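Local atomic coordinates of aldehyde dehydrogenase (Anabaena variabilis, PDB entry 4H7N), a protein that probably oxidises aldehydes to the corresponding carboxylic acids with NAD+ as the hydride acceptor. Residues P238-E243 against Y383-T388; G257-T262 against C346-M351; L267-I272 against N419-T424; A394-G399 against R409-G414. All coordinates share one frame; numbering follows the deposited sequence.

Contact 1: P238-E243 against Y383-T388; sequences PAIVLE and YLANDT
A helix-on-sheet contact in the catalytic domain brings Ala385 of helix 378-386 down on Pro238 and Ile240 of strand 237-241. The alanine methyl does the work. It meets the proline ring at its outer corner, Pro238 CG lying 3.9 Å from Ala385 CB, with Pro238 CB a little farther from the same methyl at 4.1 Å. The same methyl also touches the end of the isoleucine, Ile240 CD1 to Ala385 CB being 3.9 Å. Ile240 has CG1 beside the backbone N and then runs out extended (chi2 173°), which carries CD1 off the strand to the helix. The helix belongs to the beta-alpha-beta crossover that leaves strand 369-375 and returns as strand 393-397, passing two strands on the way, one of them the strand described here. Pro238 CG also lies 3.9 Å from Ala385 O, a carbonyl that already accepts from Arg271 NH2, while Leu384 O takes NH1 of the same arginine. That guanidinium thus bonds both oxygens, bringing a positive charge that probably suits the two carbonyls. Ala239, pointing away, packs on Ile254 of helix 247-259.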
loop_
_atom_site.group_PDB
_atom_site.type_symbol
_atom_site.label_atom_id
_atom_site.label_comp_id
_atom_site.label_asym_id
_atom_site.label_seq_id
_atom_site.Cartn_x
_atom_site.Cartn_y
_atom_site.Cartn_z
ATOM N N PRO A 238 -19.345 7.636 14.400
ATOM C CA PRO A 238 -19.989 8.325 15.521
ATOM C C PRO A 238 -19.995 9.849 15.395
ATOM O O PRO A 238 -19.089 10.425 14.793
ATOM C CB PRO A 238 -19.155 7.922 16.662
ATOM C CG PRO A 238 -17.777 7.781 16.087
ATOM C CD PRO A 238 -17.952 7.346 14.669
ATOM N N ALA A 239 -21.003 10.474 15.969
ATOM C CA ALA A 239 -21.007 11.924 16.214
ATOM C C ALA A 239 -21.059 12.139 17.712
ATOM O O ALA A 239 -21.844 11.475 18.420
ATOM C CB ALA A 239 -22.220 12.579 15.517
ATOM N N ILE A 240 -20.213 13.043 18.192
ATOM C CA ILE A 240 -20.132 13.455 19.583
ATOM C C ILE A 240 -20.571 14.923 19.602
ATOM O O ILE A 240 -20.016 15.783 18.853
ATOM C CB ILE A 240 -18.686 13.354 20.128
ATOM C CG1 ILE A 240 -18.218 11.892 20.182
ATOM C CG2 ILE A 240 -18.608 13.876 21.551
ATOM C CD1 ILE A 240 -16.736 11.734 20.550
ATOM N N VAL A 241 -21.537 15.199 20.462
ATOM C CA VAL A 241 -22.090 16.560 20.664
ATOM C C VAL A 241 -21.781 16.987 22.094
ATOM O O VAL A 241 -22.369 16.465 23.066
ATOM C CB VAL A 241 -23.612 16.591 20.429
ATOM C CG1 VAL A 241 -24.135 18.013 20.568
ATOM C CG2 VAL A 241 -23.932 16.081 19.034
ATOM N N LEU A 242 -20.800 17.882 22.230
ATOM C CA LEU A 242 -20.428 18.424 23.529
ATOM C C LEU A 242 -21.409 19.477 23.987
ATOM O O LEU A 242 -22.188 20.062 23.188
ATOM C CB LEU A 242 -19.000 19.010 23.475
ATOM C CG LEU A 242 -17.932 18.027 22.959
ATOM C CD1 LEU A 242 -16.606 18.762 22.836
ATOM C CD2 LEU A 242 -17.805 16.805 23.869
ATOM N N GLU A 243 -21.310 19.748 25.290
ATOM C CA GLU A 243 -22.242 20.603 26.000
ATOM C C GLU A 243 -22.331 22.000 25.387
ATOM O O GLU A 243 -23.412 22.564 25.350
ATOM C CB GLU A 243 -21.736 20.699 27.446
ATOM C CG GLU A 243 -22.681 21.329 28.418
ATOM C CD GLU A 243 -22.259 20.987 29.846
ATOM O OE1 GLU A 243 -21.096 21.280 30.225
ATOM O OE2 GLU A 243 -23.067 20.378 30.566
ATOM N N TYR A 383 -14.307 7.084 24.763
ATOM C CA TYR A 383 -14.320 5.624 24.918
ATOM C C TYR A 383 -15.427 4.988 24.064
ATOM O O TYR A 383 -15.189 4.025 23.345
ATOM C CB TYR A 383 -14.551 5.228 26.380
ATOM C CG TYR A 383 -14.769 3.742 26.501
ATOM C CD1 TYR A 383 -13.691 2.861 26.367
ATOM C CD2 TYR A 383 -16.047 3.205 26.642
ATOM C CE1 TYR A 383 -13.880 1.495 26.426
ATOM C CE2 TYR A 383 -16.238 1.833 26.704
ATOM C CZ TYR A 383 -15.141 1.003 26.591
ATOM O OH TYR A 383 -15.281 -0.338 26.644
ATOM N N LEU A 384 -16.642 5.522 24.155
ATOM C CA LEU A 384 -17.749 4.973 23.348
ATOM C C LEU A 384 -17.527 5.145 21.839
ATOM O O LEU A 384 -17.722 4.213 21.098
ATOM C CB LEU A 384 -19.093 5.581 23.766
ATOM C CG LEU A 384 -19.517 5.274 25.220
ATOM C CD1 LEU A 384 -20.567 6.283 25.684
ATOM C CD2 LEU A 384 -20.035 3.853 25.365
ATOM N N ALA A 385 -17.055 6.307 21.398
ATOM C CA ALA A 385 -16.850 6.550 19.977
ATOM C C ALA A 385 -15.811 5.593 19.427
ATOM O O ALA A 385 -15.894 5.184 18.255
ATOM C CB ALA A 385 -16.393 7.979 19.721
ATOM N N ASN A 386 -14.835 5.245 20.271
ATOM C CA ASN A 386 -13.722 4.376 19.848
ATOM C C ASN A 386 -14.001 2.878 20.076
ATOM O O ASN A 386 -13.183 2.051 19.687
ATOM C CB ASN A 386 -12.415 4.757 20.566
ATOM C CG ASN A 386 -11.724 5.968 19.931
ATOM O OD1 ASN A 386 -11.902 6.264 18.757
ATOM N ND2 ASN A 386 -10.864 6.623 20.697
ATOM N N ASP A 387 -15.144 2.554 20.680
ATOM C CA ASP A 387 -15.536 1.166 20.926
ATOM C C ASP A 387 -16.202 0.516 19.687
ATOM O O ASP A 387 -17.418 0.279 19.657
ATOM C CB ASP A 387 -16.523 1.129 22.121
ATOM C CG ASP A 387 -16.821 -0.285 22.584
ATOM O OD1 ASP A 387 -15.870 -1.062 22.516
ATOM O OD2 ASP A 387 -17.982 -0.609 22.954
ATOM N N THR A 388 -15.402 0.246 18.665
ATOM C CA THR A 388 -15.924 -0.221 17.391
ATOM C C THR A 388 -14.789 -0.912 16.681
ATOM O O THR A 388 -13.617 -0.564 16.928
ATOM C CB THR A 388 -16.383 1.007 16.536
ATOM O OG1 THR A 388 -16.717 0.591 15.222
ATOM C CG2 THR A 388 -15.277 2.060 16.435
#

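Contact 2: G257-T262 against C346-M351; sequences GAVVNT and CRPTVM
Cys346 O faces the methyl of Thr262, with Thr262 CG2 4.0 Å from the oxygen, where the loop leaving helix 247-259 passes the lead-in to strand 349-352 of the catalytic-domain sheet. With OG1 of Thr262 beside the backbone N (chi1 -46°), CG2 is anti to that N and turned to Cys346, while OG1 bonds Gly306 O. The loop itself turns back through left-handed backbone angles at Asn261 and Thr262, and a weak bond from Thr262 N to Val259 O, 2.7 Å, closes it. Next comes Arg347, whose side chain leaves the contact and forms a salt bridge with Glu338. Pro348 then supplies the apolar half: its CB lies 4.2 Å from Val259 CG1, the valine and the proline ring crossing at roughly a right angle. Val259 is shared, since Phe472 of the second subunit packs on it too, placing this corner of the domain near the dimer interface. At Thr349 the strand begins, and its hydroxyl is gripped twice. It receives Gly335 N, and it donates to Arg347 O at 2.7 Å, approaching with a C=O...OG1 angle of 152° and tilted 26° from the carbonyl plane.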
loop_
_atom_site.group_PDB
_atom_site.type_symbol
_atom_site.label_atom_id
_atom_site.label_comp_id
_atom_site.label_asym_id
_atom_site.label_seq_id
_atom_site.Cartn_x
_atom_site.Cartn_y
_atom_site.Cartn_z
ATOM N N GLY A 257 -26.443 13.704 7.849
ATOM C CA GLY A 257 -25.425 12.704 7.844
ATOM C C GLY A 257 -25.957 11.319 8.112
ATOM O O GLY A 257 -25.446 10.373 7.532
ATOM N N ALA A 258 -26.996 11.202 8.947
ATOM C CA ALA A 258 -27.557 9.859 9.266
ATOM C C ALA A 258 -28.560 9.315 8.254
ATOM O O ALA A 258 -28.704 8.119 8.172
ATOM C CB ALA A 258 -28.187 9.856 10.624
ATOM N N VAL A 259 -29.267 10.170 7.503
ATOM C CA VAL A 259 -30.335 9.667 6.677
ATOM C C VAL A 259 -30.264 9.995 5.192
ATOM O O VAL A 259 -31.082 9.492 4.428
ATOM C CB VAL A 259 -31.730 10.010 7.252
ATOM C CG1 VAL A 259 -31.783 9.676 8.731
ATOM C CG2 VAL A 259 -32.085 11.457 6.983
ATOM N N VAL A 260 -29.283 10.788 4.757
ATOM C CA VAL A 260 -29.096 11.028 3.344
ATOM C C VAL A 260 -28.848 9.665 2.699
ATOM O O VAL A 260 -28.230 8.789 3.283
ATOM C CB VAL A 260 -27.967 12.057 3.044
ATOM C CG1 VAL A 260 -26.616 11.509 3.462
ATOM C CG2 VAL A 260 -27.975 12.425 1.577
ATOM N N ASN A 261 -29.450 9.476 1.541
ATOM C CA ASN A 261 -29.470 8.207 0.824
ATOM C C ASN A 261 -30.113 7.117 1.677
ATOM O O ASN A 261 -29.751 5.948 1.588
ATOM C CB ASN A 261 -28.047 7.779 0.396
ATOM C CG ASN A 261 -28.060 6.888 -0.859
ATOM O OD1 ASN A 261 -28.830 7.121 -1.775
ATOM N ND2 ASN A 261 -27.253 5.852 -0.865
ATOM N N THR A 262 -31.042 7.506 2.539
ATOM C CA THR A 262 -31.718 6.555 3.470
ATOM C C THR A 262 -30.686 5.840 4.377
ATOM O O THR A 262 -30.900 4.710 4.844
ATOM C CB THR A 262 -32.584 5.542 2.717
ATOM O OG1 THR A 262 -33.381 6.223 1.732
ATOM C CG2 THR A 262 -33.555 4.835 3.645
ATOM N N CYS A 346 -37.959 2.495 5.018
ATOM C CA CYS A 346 -37.831 2.829 6.440
ATOM C C CYS A 346 -37.719 4.336 6.549
ATOM O O CYS A 346 -36.909 4.975 5.849
ATOM C CB CYS A 346 -36.584 2.201 7.063
ATOM S SG CYS A 346 -36.552 2.346 8.894
ATOM N N ARG A 347 -38.479 4.891 7.462
ATOM C CA ARG A 347 -38.390 6.314 7.716
ATOM C C ARG A 347 -37.260 6.620 8.687
ATOM O O ARG A 347 -36.833 5.758 9.457
ATOM C CB ARG A 347 -39.692 6.865 8.300
ATOM C CG ARG A 347 -40.856 6.872 7.343
ATOM C CD ARG A 347 -42.117 7.380 8.031
ATOM N NE ARG A 347 -43.039 7.848 7.001
ATOM C CZ ARG A 347 -43.919 7.092 6.356
ATOM N NH1 ARG A 347 -44.059 5.794 6.643
ATOM N NH2 ARG A 347 -44.674 7.646 5.417
ATOM N N PRO A 348 -36.782 7.861 8.658
ATOM C CA PRO A 348 -35.848 8.353 9.678
ATOM C C PRO A 348 -36.314 7.974 11.080
ATOM O O PRO A 348 -37.461 8.179 11.433
ATOM C CB PRO A 348 -35.892 9.870 9.470
ATOM C CG PRO A 348 -36.170 10.022 8.011
ATOM C CD PRO A 348 -37.171 8.933 7.716
ATOM N N THR A 349 -35.438 7.333 11.826
ATOM C CA THR A 349 -35.787 6.706 13.077
ATOM C C THR A 349 -34.877 7.204 14.172
ATOM O O THR A 349 -33.663 7.018 14.078
ATOM C CB THR A 349 -35.639 5.199 12.924
ATOM O OG1 THR A 349 -36.526 4.746 11.893
ATOM C CG2 THR A 349 -35.922 4.463 14.186
ATOM N N VAL A 350 -35.449 7.868 15.190
ATOM C CA VAL A 350 -34.697 8.280 16.395
ATOM C C VAL A 350 -35.035 7.319 17.527
ATOM O O VAL A 350 -36.215 7.124 17.833
ATOM C CB VAL A 350 -35.036 9.715 16.828
ATOM C CG1 VAL A 350 -34.271 10.113 18.087
ATOM C CG2 VAL A 350 -34.751 10.683 15.690
HETATM N N MSE A 351 -34.003 6.759 18.158
HETATM C CA MSE A 351 -34.170 5.884 19.303
HETATM C C MSE A 351 -33.306 6.311 20.456
HETATM O O MSE A 351 -32.173 6.767 20.279
HETATM C CB MSE A 351 -33.712 4.474 19.011
HETATM C CG MSE A 351 -33.961 3.951 17.623
HETATM SE SE MSE A 351 -33.339 2.044 17.506
HETATM C CE MSE A 351 -31.915 2.021 18.740
#

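Contact 3: L267-I272 against N419-T424; sequences LSIERI and NDAALT
Leu267 and Thr424 meet in a mixed polar-apolar contact: the threonine hydroxyl sits at the leucine fork, with Thr424 OG1 3.4 Å from Leu267 CD2 and 3.5 Å from Leu267 CD1. The two side chains cross at about a right angle. A chi1 of 66° turns OG1 between the threonine's own N and carbonyl carbon, which aims oxygen rather than methyl at the leucine. A second contact of this kind puts the methyl of Ala422 against a carbonyl, Ala422 CB lying 3.8 Å from Leu267 O; left-handed backbone angles at Ala422 help to bring it there. The purely apolar part is Ile269 CG1 against Ala421 CB at 4.0 Å. The loop has one side-chain bond of its own: Ala421 N donates a hydrogen bond to Asp420 OD1 at 2.7 Å, on the anti side of the carboxylate and 20° out of its plane. Asp420 OD2 also lies close to Asp468 of the second subunit, a like charge.

Leu267 is about 6 Å, side chain to side chain, from Glu232, predicted to be in the active site. With alanine in place of Leu267 the whole fork, CG and both methyls, is gone, which would probably leave a gap beside the Thr424 hydroxyl. Because residues 267-272 meet this loop through van der Waals contacts alone, their fit depends on shape rather than on polar pairing.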
loop_
_atom_site.group_PDB
_atom_site.type_symbol
_atom_site.label_atom_id
_atom_site.label_comp_id
_atom_site.label_asym_id
_atom_site.label_seq_id
_atom_site.Cartn_x
_atom_site.Cartn_y
_atom_site.Cartn_z
ATOM N N LEU A 267 -20.333 6.312 5.061
ATOM C CA LEU A 267 -20.109 7.608 5.763
ATOM C C LEU A 267 -21.297 8.111 6.551
ATOM O O LEU A 267 -21.307 9.241 7.061
ATOM C CB LEU A 267 -19.786 8.714 4.725
ATOM C CG LEU A 267 -18.672 8.329 3.785
ATOM C CD1 LEU A 267 -18.526 9.339 2.657
ATOM C CD2 LEU A 267 -17.403 8.158 4.566
ATOM N N SER A 268 -22.307 7.281 6.672
ATOM C CA SER A 268 -23.479 7.648 7.395
ATOM C C SER A 268 -23.103 7.729 8.882
ATOM O O SER A 268 -22.402 6.836 9.395
ATOM C CB SER A 268 -24.563 6.544 7.235
ATOM O OG SER A 268 -25.768 7.085 7.676
ATOM N N ILE A 269 -23.651 8.723 9.575
ATOM C CA ILE A 269 -23.576 8.789 11.031
ATOM C C ILE A 269 -24.513 7.675 11.572
ATOM O O ILE A 269 -25.718 7.696 11.303
ATOM C CB ILE A 269 -24.009 10.154 11.591
ATOM C CG1 ILE A 269 -23.110 11.302 11.112
ATOM C CG2 ILE A 269 -24.069 10.093 13.126
ATOM C CD1 ILE A 269 -21.614 11.073 11.374
ATOM N N GLU A 270 -23.969 6.726 12.320
ATOM C CA GLU A 270 -24.759 5.611 12.789
ATOM C C GLU A 270 -24.842 5.516 14.315
ATOM O O GLU A 270 -25.519 4.649 14.832
ATOM C CB GLU A 270 -24.175 4.329 12.225
ATOM C CG GLU A 270 -24.422 4.163 10.714
ATOM C CD GLU A 270 -24.444 2.699 10.205
ATOM O OE1 GLU A 270 -24.434 1.757 11.023
ATOM O OE2 GLU A 270 -24.445 2.519 8.954
ATOM N N ARG A 271 -24.123 6.376 15.024
ATOM C CA ARG A 271 -24.142 6.419 16.502
ATOM C C ARG A 271 -23.964 7.864 16.944
ATOM O O ARG A 271 -23.118 8.540 16.410
ATOM C CB ARG A 271 -22.975 5.674 17.102
ATOM C CG ARG A 271 -22.802 4.313 16.507
ATOM C CD ARG A 271 -21.652 3.599 17.164
ATOM N NE ARG A 271 -20.370 3.852 16.552
ATOM C CZ ARG A 271 -19.225 4.035 17.223
ATOM N NH1 ARG A 271 -19.203 4.155 18.550
ATOM N NH2 ARG A 271 -18.094 4.185 16.557
ATOM N N ILE A 272 -24.738 8.304 17.923
ATOM C CA ILE A 272 -24.756 9.686 18.343
ATOM C C ILE A 272 -24.630 9.760 19.873
ATOM O O ILE A 272 -25.437 9.132 20.597
ATOM C CB ILE A 272 -26.056 10.350 17.880
ATOM C CG1 ILE A 272 -26.167 10.297 16.349
ATOM C CG2 ILE A 272 -26.045 11.800 18.295
ATOM C CD1 ILE A 272 -27.622 10.429 15.875
ATOM N N ASN A 419 -17.721 20.458 13.908
ATOM C CA ASN A 419 -18.918 21.336 13.882
ATOM C C ASN A 419 -19.767 21.137 12.656
ATOM O O ASN A 419 -20.549 21.977 12.300
ATOM C CB ASN A 419 -18.511 22.782 14.122
ATOM C CG ASN A 419 -18.026 22.955 15.531
ATOM O OD1 ASN A 419 -18.445 22.204 16.396
ATOM N ND2 ASN A 419 -17.137 23.897 15.772
ATOM N N ASP A 420 -19.620 19.953 12.081
ATOM C CA ASP A 420 -20.407 19.464 10.967
ATOM C C ASP A 420 -20.336 17.940 10.960
ATOM O O ASP A 420 -19.622 17.347 11.792
ATOM C CB ASP A 420 -19.843 20.024 9.681
ATOM C CG ASP A 420 -20.887 20.216 8.621
ATOM O OD1 ASP A 420 -21.889 19.436 8.595
ATOM O OD2 ASP A 420 -20.677 21.140 7.791
ATOM N N ALA A 421 -21.092 17.288 10.062
ATOM C CA ALA A 421 -21.069 15.823 9.994
ATOM C C ALA A 421 -21.020 15.347 8.572
ATOM O O ALA A 421 -21.600 15.978 7.674
ATOM C CB ALA A 421 -22.290 15.212 10.694
ATOM N N ALA A 422 -20.320 14.222 8.380
ATOM C CA ALA A 422 -20.197 13.542 7.105
ATOM C C ALA A 422 -19.635 14.370 5.979
ATOM O O ALA A 422 -20.055 14.209 4.826
ATOM C CB ALA A 422 -21.567 12.972 6.694
ATOM N N LEU A 423 -18.698 15.259 6.282
ATOM C CA LEU A 423 -18.218 16.176 5.244
ATOM C C LEU A 423 -17.528 15.465 4.138
ATOM O O LEU A 423 -17.608 15.934 2.981
ATOM C CB LEU A 423 -17.342 17.293 5.813
ATOM C CG LEU A 423 -18.158 18.341 6.537
ATOM C CD1 LEU A 423 -17.274 19.239 7.358
ATOM C CD2 LEU A 423 -18.986 19.155 5.535
ATOM N N THR A 424 -16.954 14.277 4.409
ATOM C CA THR A 424 -16.286 13.558 3.320
ATOM C C THR A 424 -17.248 13.063 2.270
ATOM O O THR A 424 -16.844 12.739 1.184
ATOM C CB THR A 424 -15.399 12.402 3.761
ATOM O OG1 THR A 424 -16.194 11.368 4.353
ATOM C CG2 THR A 424 -14.373 12.923 4.755
#

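Contact 4: A394-G399 against R409-G414; sequences AAVFAG and RQLNAG
A single methyl carries most of this contact: Leu411 CD1 lies 3.8 Å from Ala394 CB and 3.9 Å from Val396 CG2, bridging two alternate residues of strand 393-397. The setting is a beta-alpha-beta unit of the catalytic-domain sheet, in which helix 401-408 links strand 393-397 to its parallel neighbour 415-418. Residues 409-414 form the return loop, and Leu411, beyond the helix, packs back against strand 393-397. Its side chain is extended beyond CG (chi2 -179°), long enough to bring CD1 against both the alanine methyl and the valine branch, and it meets Val396 at a slant. On the valine, chi1 -177° puts CG1 anti to N and leaves CG2, beside N, as the branch turned to Leu411. Val407 and Ala404 of helix 401-408, with Ile416 of the next strand, complete the apolar surroundings of Val396.

The loop bends sharply at Asn412, the centre of an inverse gamma turn, where Ala413 N bonds weakly to Leu411 O at 3.1 Å. Asn386 of helix 378-386 steadies it on both flanks of Leu411, its OD1 accepting from Asn412 N and its ND2 giving to Gln410 O. Past the bend the loop turns to the dimer: Ala413 O takes Gln457 NE2 of the second subunit, and Gly414 makes backbone bonds there. Ala413 still looks back at the strand, its CB 4.3 Å from Ala394 N.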
loop_
_atom_site.group_PDB
_atom_site.type_symbol
_atom_site.label_atom_id
_atom_site.label_comp_id
_atom_site.label_asym_id
_atom_site.label_seq_id
_atom_site.Cartn_x
_atom_site.Cartn_y
_atom_site.Cartn_z
ATOM N N ALA A 394 -15.793 10.267 11.657
ATOM C CA ALA A 394 -16.511 10.705 12.842
ATOM C C ALA A 394 -16.823 12.197 12.767
ATOM O O ALA A 394 -16.318 12.911 11.916
ATOM C CB ALA A 394 -15.712 10.407 14.115
ATOM N N ALA A 395 -17.636 12.659 13.687
ATOM C CA ALA A 395 -17.941 14.089 13.798
ATOM C C ALA A 395 -17.908 14.528 15.263
ATOM O O ALA A 395 -18.350 13.768 16.143
ATOM C CB ALA A 395 -19.281 14.381 13.190
ATOM N N VAL A 396 -17.441 15.750 15.512
ATOM C CA VAL A 396 -17.480 16.331 16.847
ATOM C C VAL A 396 -17.991 17.745 16.746
ATOM O O VAL A 396 -17.497 18.512 15.918
ATOM C CB VAL A 396 -16.060 16.396 17.472
ATOM C CG1 VAL A 396 -16.137 16.932 18.888
ATOM C CG2 VAL A 396 -15.410 14.997 17.484
ATOM N N PHE A 397 -18.926 18.096 17.627
ATOM C CA PHE A 397 -19.543 19.396 17.692
ATOM C C PHE A 397 -19.268 20.012 19.037
ATOM O O PHE A 397 -19.453 19.388 20.101
ATOM C CB PHE A 397 -21.060 19.327 17.522
ATOM C CG PHE A 397 -21.506 18.841 16.189
ATOM C CD1 PHE A 397 -21.535 17.488 15.915
ATOM C CD2 PHE A 397 -21.907 19.739 15.203
ATOM C CE1 PHE A 397 -21.926 17.030 14.684
ATOM C CE2 PHE A 397 -22.333 19.286 13.969
ATOM C CZ PHE A 397 -22.348 17.925 13.723
ATOM N N ALA A 398 -18.832 21.255 18.991
ATOM C CA ALA A 398 -18.683 22.031 20.185
ATOM C C ALA A 398 -18.848 23.526 19.904
ATOM O O ALA A 398 -19.086 23.965 18.759
ATOM C CB ALA A 398 -17.326 21.743 20.827
ATOM N N GLY A 399 -18.677 24.290 20.978
ATOM C CA GLY A 399 -18.812 25.734 20.972
ATOM C C GLY A 399 -17.666 26.402 20.281
ATOM O O GLY A 399 -17.760 27.561 19.984
ATOM N N ARG A 409 -8.937 14.707 17.951
ATOM C CA ARG A 409 -7.614 14.120 17.919
ATOM C C ARG A 409 -7.501 12.809 18.709
ATOM O O ARG A 409 -6.560 12.077 18.497
ATOM C CB ARG A 409 -6.558 15.116 18.419
ATOM C CG ARG A 409 -6.382 16.301 17.472
ATOM C CD ARG A 409 -5.358 17.305 17.999
ATOM N NE ARG A 409 -5.457 18.575 17.269
ATOM C CZ ARG A 409 -5.763 19.763 17.806
ATOM N NH1 ARG A 409 -6.028 19.913 19.126
ATOM N NH2 ARG A 409 -5.793 20.835 17.005
ATOM N N GLN A 410 -8.476 12.490 19.562
ATOM C CA GLN A 410 -8.475 11.220 20.319
ATOM C C GLN A 410 -9.153 10.090 19.623
ATOM O O GLN A 410 -9.139 8.958 20.119
ATOM C CB GLN A 410 -9.131 11.426 21.673
ATOM C CG GLN A 410 -8.342 12.399 22.506
ATOM C CD GLN A 410 -8.973 12.654 23.849
ATOM O OE1 GLN A 410 -9.157 11.731 24.643
ATOM N NE2 GLN A 410 -9.325 13.892 24.112
ATOM N N LEU A 411 -9.750 10.367 18.458
ATOM C CA LEU A 411 -10.568 9.361 17.843
ATOM C C LEU A 411 -9.792 8.557 16.807
ATOM O O LEU A 411 -9.049 9.126 16.026
ATOM C CB LEU A 411 -11.779 10.024 17.184
ATOM C CG LEU A 411 -12.666 10.842 18.127
ATOM C CD1 LEU A 411 -13.847 11.412 17.317
ATOM C CD2 LEU A 411 -13.199 9.948 19.238
ATOM N N ASN A 412 -10.009 7.253 16.791
ATOM C CA ASN A 412 -9.400 6.349 15.841
ATOM C C ASN A 412 -10.157 6.295 14.488
ATOM O O ASN A 412 -10.689 5.277 14.111
ATOM C CB ASN A 412 -9.304 4.940 16.482
ATOM C CG ASN A 412 -8.507 4.940 17.784
ATOM O OD1 ASN A 412 -7.532 5.676 17.940
ATOM N ND2 ASN A 412 -8.950 4.149 18.737
ATOM N N ALA A 413 -10.130 7.383 13.731
ATOM C CA ALA A 413 -10.802 7.473 12.436
ATOM C C ALA A 413 -10.047 8.358 11.507
ATOM O O ALA A 413 -9.366 9.292 11.942
ATOM C CB ALA A 413 -12.228 7.997 12.607
ATOM N N GLY A 414 -10.184 8.098 10.209
ATOM C CA GLY A 414 -9.406 8.813 9.212
ATOM C C GLY A 414 -9.820 10.251 8.970
ATOM O O GLY A 414 -8.981 11.106 8.732
#

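How the contacts relate
All four contacts build on one mixed sheet of the catalytic domain, where strands 269-275, 237-241, 393-397 and 415-418 lie side by side and parallel. Contacts 1 and 4 are the closest, their centres about 8 Å apart, joined by backbone bonds between strands 237-241 and 393-397. Contact 3, hydrogen-bonded to both, is about 11 Å from contact 1 and 10 Å from contact 4, centre to centre. Contact 2, toward the other edge, touches contact 3 alone. Along the chain, contact 2 falls between the segments of contact 1, contact 3 interleaves with both, and contact 4 falls between the segments of contact 3. These distant segments share one core, reaching the second subunit through contacts 2, 3 and 4.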